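Local coordinates for hypothetical protein (PDB 2F46) that probably acts as a phosphatase, being a bacterial member of the nonclassical, eukaryotic-like phosphatases, at residues Cys48-Pro51 with Asp52-Glu56; Val130-Ile133 with Ile134-Ala137. One frame throughout, in Å; residues are numbered along the deposited sequence.

Overall arrangement
Interaction 1 (Cys48-Pro51 with Asp52-Glu56) comes first along the chain, in the loop that leaves strand 45-48 of the mixed five-stranded sheet and runs towards helix 61-68. Interaction 2 follows much later, within a single helix, 130-139. Their centres lie 26 Å apart on opposite sides of the chain's centre, and their nearest atoms are about 13 Å from each other, so they do not touch. Both meet helix 113-125: Asn49, Arg50 and Pro51 in interaction 1, Ile133 and Arg136 in interaction 2. The first contact thus lies in a loop beside the sheet, the second in a helix packed on helices 113-125 and 148-153.

Interaction 1: Cys48-Pro51 with Asp52-Glu56; sequences CNRP and DREEE
Arg50 reaches along the loop to two successive glutamates, giving a salt-bridge network on the surface. Its NE donates to Glu54 OE1 at 2.8 Å, while its NH2 meets Glu55 OE2, also at 2.8 Å, in an almost straight bond (176°). Both oxygens sit at the guanidinium edge. Glu55 OE2 offers its anti lone pair, whereas Glu54 OE1 is met on the anti side but 35° out of its carboxylate plane, the two flat groups standing nearly perpendicular. CG of the arginine lies opposite the backbone N (chi1 -165°), and the chain runs straight to NE, carrying the head out to both acids.

Water adds further links. One molecule joins Arg50 NH1 to Glu55 OE2; another donates to Arg50 O and, at 2.7 Å, to Asp52 OD1, which also accepts from the backbone N of Phe61.

In van der Waals contact, Glu54 turns OE2 to Pro51 CD (3.4 Å) and OE1 to the arginine.

The glutamates have second partners, Arg114 for Glu54 and Arg110 for Glu55, and Gln29 takes Arg50 NH1. The arrangement is that of a loop at the C-terminal end of a parallel strand in a phosphatase-like alpha/beta fold, tied by ion pairs to Arg110, in the loop after strand 105-108, and to Arg114 of helix 113-125. Both arginines belong to a Cys-Arg-Thr-Gly-Thr-Arg sequence that recalls, one residue shorter, the CX5R phosphate-binding loop of cysteine phosphatases.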
# COMPACT_ATOMS: atom_id res chain seq x y z
N CYS A 48 2.28 6.25 0.87
CA CYS A 48 0.90 6.64 0.98
C CYS A 48 0.28 6.74 -0.36
O CYS A 48 0.75 7.54 -1.21
CB CYS A 48 0.77 7.98 1.66
SG CYS A 48 -0.86 8.67 1.70
N ASN A 49 -0.75 5.93 -0.57
CA ASN A 49 -1.44 5.90 -1.87
C ASN A 49 -2.77 6.63 -1.92
O ASN A 49 -3.58 6.40 -2.80
CB ASN A 49 -1.60 4.45 -2.40
CG ASN A 49 -0.29 3.77 -2.72
OD1 ASN A 49 0.03 2.69 -2.20
ND2 ASN A 49 0.49 4.36 -3.65
N ARG A 50 -2.96 7.50 -0.92
CA ARG A 50 -4.21 8.23 -0.70
C ARG A 50 -3.98 9.70 -0.93
O ARG A 50 -3.12 10.29 -0.28
CB ARG A 50 -4.72 8.03 0.74
CG ARG A 50 -6.15 8.44 0.91
CD ARG A 50 -6.61 8.20 2.32
NE ARG A 50 -8.02 8.41 2.37
CZ ARG A 50 -8.76 8.34 3.46
NH1 ARG A 50 -8.22 8.11 4.64
NH2 ARG A 50 -10.06 8.50 3.35
N PRO A 51 -4.78 10.33 -1.82
CA PRO A 51 -4.75 11.80 -1.84
C PRO A 51 -5.11 12.38 -0.47
O PRO A 51 -5.95 11.84 0.22
CB PRO A 51 -5.84 12.15 -2.86
CG PRO A 51 -6.03 10.88 -3.68
CD PRO A 51 -5.81 9.78 -2.71
N ASP A 52 -4.51 13.52 -0.12
CA ASP A 52 -4.91 14.23 1.10
C ASP A 52 -6.34 14.74 0.91
O ASP A 52 -6.75 15.01 -0.24
CB ASP A 52 -3.99 15.43 1.37
CG ASP A 52 -2.59 15.06 1.85
OD1 ASP A 52 -2.39 13.95 2.39
OD2 ASP A 52 -1.67 15.91 1.69
N ARG A 53 -7.06 14.85 2.02
CA ARG A 53 -8.37 15.54 2.12
C ARG A 53 -9.49 14.74 1.48
O ARG A 53 -10.50 15.31 1.05
CB ARG A 53 -8.30 16.96 1.57
CG ARG A 53 -7.16 17.78 2.11
CD ARG A 53 -7.26 17.92 3.61
NE ARG A 53 -6.06 18.57 4.11
CZ ARG A 53 -5.88 19.90 4.16
NH1 ARG A 53 -6.84 20.75 3.79
NH2 ARG A 53 -4.71 20.37 4.59
N GLU A 54 -9.36 13.42 1.48
CA GLU A 54 -10.49 12.58 1.13
C GLU A 54 -11.57 12.62 2.20
O GLU A 54 -12.74 12.55 1.87
CB GLU A 54 -10.07 11.11 0.83
CG GLU A 54 -9.43 10.95 -0.52
CD GLU A 54 -9.29 9.49 -0.98
OE1 GLU A 54 -9.35 8.58 -0.12
OE2 GLU A 54 -9.13 9.30 -2.23
N GLU A 55 -11.17 12.71 3.47
CA GLU A 55 -12.10 12.87 4.61
C GLU A 55 -11.57 13.96 5.53
O GLU A 55 -10.37 14.19 5.60
CB GLU A 55 -12.20 11.60 5.42
CG GLU A 55 -12.63 10.41 4.67
CD GLU A 55 -12.69 9.19 5.57
OE1 GLU A 55 -13.68 9.05 6.32
OE2 GLU A 55 -11.76 8.37 5.54
N GLU A 56 -12.48 14.61 6.27
CA GLU A 56 -12.10 15.73 7.14
C GLU A 56 -11.18 15.32 8.27
O GLU A 56 -10.29 16.09 8.64
CB GLU A 56 -13.35 16.39 7.76
O HOH W 1 -3.07 11.33 2.52
O HOH W 2 -9.87 7.43 6.93
O HOH W 3 -12.36 8.36 1.34

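Interaction 2: Val130-Ile133 with Ile134-Ala137; sequences VDEI and IRRA
Val130 to Ala137 form continuous alpha-helix, in which the amide nitrogens of Ile134, Arg135, Arg136 and Ala137 each donate to the carbonyl oxygen four residues earlier, as in Ile134 N to Val130 O at 3.0 Å. On the polar flank Glu132 serves two arginines. Arg135 grips its carboxylate side-on with two nitrogens, NE to OE1 at 2.9 Å and NH2 to OE2 at 2.8 Å. Both oxygens are approached from above the carboxylate plane, which is turned 49° from the guanidinium. Glu132 and Arg135 are each modelled in two conformers; in the pair described, Glu132 bends at chi2 (70°) and Arg135 at chi3 (82°), and the side chains lie side by side. Arg136, extended from CG to NE, crosses the glutamate and adds a weak bond from NE to OE2 at 3.0 Å, so that OE2 is shared between i+3 and i+4 partners. Elsewhere on the helix, Val130 CG1 rests against Ile134 CD1 at 3.9 Å, the two side chains pointing the same way. Val130 and Ile134 pack on helix 148-153, where Arg148 also pairs with Asp131, while Ile133 meets Trp119, Arg123 and Ala124 of helix 113-125, so helix 130-139 packs against both neighbours.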
# COMPACT_ATOMS: atom_id res chain seq x y z
N VAL A 130 -5.17 -14.76 -11.32
CA VAL A 130 -6.00 -13.73 -10.68
C VAL A 130 -6.54 -14.23 -9.35
O VAL A 130 -6.59 -13.48 -8.37
CB VAL A 130 -7.11 -13.30 -11.60
CG1 VAL A 130 -8.08 -12.37 -10.89
CG2 VAL A 130 -6.53 -12.62 -12.82
N ASP A 131 -6.97 -15.49 -9.29
CA ASP A 131 -7.45 -16.03 -8.03
C ASP A 131 -6.42 -16.00 -6.91
O ASP A 131 -6.78 -15.82 -5.74
CB ASP A 131 -7.95 -17.49 -8.21
CG ASP A 131 -9.34 -17.59 -8.82
OD1 ASP A 131 -10.07 -16.58 -8.87
OD2 ASP A 131 -9.70 -18.71 -9.22
N GLU A 132 -5.17 -16.22 -7.28
CA GLU A 132 -4.04 -16.16 -6.33
C GLU A 132 -3.80 -14.72 -5.88
O GLU A 132 -3.60 -14.49 -4.70
CB GLU A 132 -2.77 -16.78 -6.92
CG GLU A 132 -1.57 -16.80 -5.98
CD GLU A 132 -1.71 -17.77 -4.80
OE1 GLU A 132 -2.76 -18.47 -4.67
OE2 GLU A 132 -0.75 -17.85 -4.00
N ILE A 133 -3.84 -13.79 -6.81
CA ILE A 133 -3.74 -12.33 -6.45
C ILE A 133 -4.79 -12.02 -5.37
O ILE A 133 -4.52 -11.45 -4.30
CB ILE A 133 -3.91 -11.44 -7.68
CG1 ILE A 133 -2.81 -11.73 -8.70
CG2 ILE A 133 -3.89 -9.96 -7.29
CD1 ILE A 133 -3.00 -11.09 -10.03
N ILE A 134 -6.03 -12.40 -5.67
CA ILE A 134 -7.12 -12.13 -4.77
C ILE A 134 -6.97 -12.83 -3.41
O ILE A 134 -7.21 -12.27 -2.37
CB ILE A 134 -8.48 -12.43 -5.47
CG1 ILE A 134 -8.65 -11.43 -6.62
CG2 ILE A 134 -9.67 -12.34 -4.50
CD1 ILE A 134 -9.88 -11.70 -7.51
N ARG A 135 -6.53 -14.08 -3.44
CA ARG A 135 -6.31 -14.82 -2.21
C ARG A 135 -5.23 -14.15 -1.36
O ARG A 135 -5.39 -13.96 -0.19
CB ARG A 135 -5.93 -16.27 -2.51
CG ARG A 135 -5.59 -17.07 -1.25
CD ARG A 135 -4.90 -18.42 -1.56
NE ARG A 135 -3.45 -18.30 -1.81
CZ ARG A 135 -2.52 -18.03 -0.89
NH1 ARG A 135 -2.85 -17.85 0.39
NH2 ARG A 135 -1.24 -17.97 -1.24
N ARG A 136 -4.14 -13.74 -2.00
CA ARG A 136 -3.02 -13.09 -1.26
C ARG A 136 -3.42 -11.74 -0.66
O ARG A 136 -3.12 -11.45 0.48
CB ARG A 136 -1.80 -12.97 -2.15
CG ARG A 136 -1.08 -14.32 -2.26
CD ARG A 136 0.03 -14.18 -3.14
NE ARG A 136 0.84 -15.41 -3.24
CZ ARG A 136 1.88 -15.70 -2.47
NH1 ARG A 136 2.24 -14.91 -1.47
NH2 ARG A 136 2.51 -16.84 -2.68
N ALA A 137 -4.18 -10.93 -1.42
CA ALA A 137 -4.63 -9.66 -0.86
C ALA A 137 -5.58 -9.88 0.29
O ALA A 137 -5.62 -9.17 1.27
CB ALA A 137 -5.28 -8.80 -1.96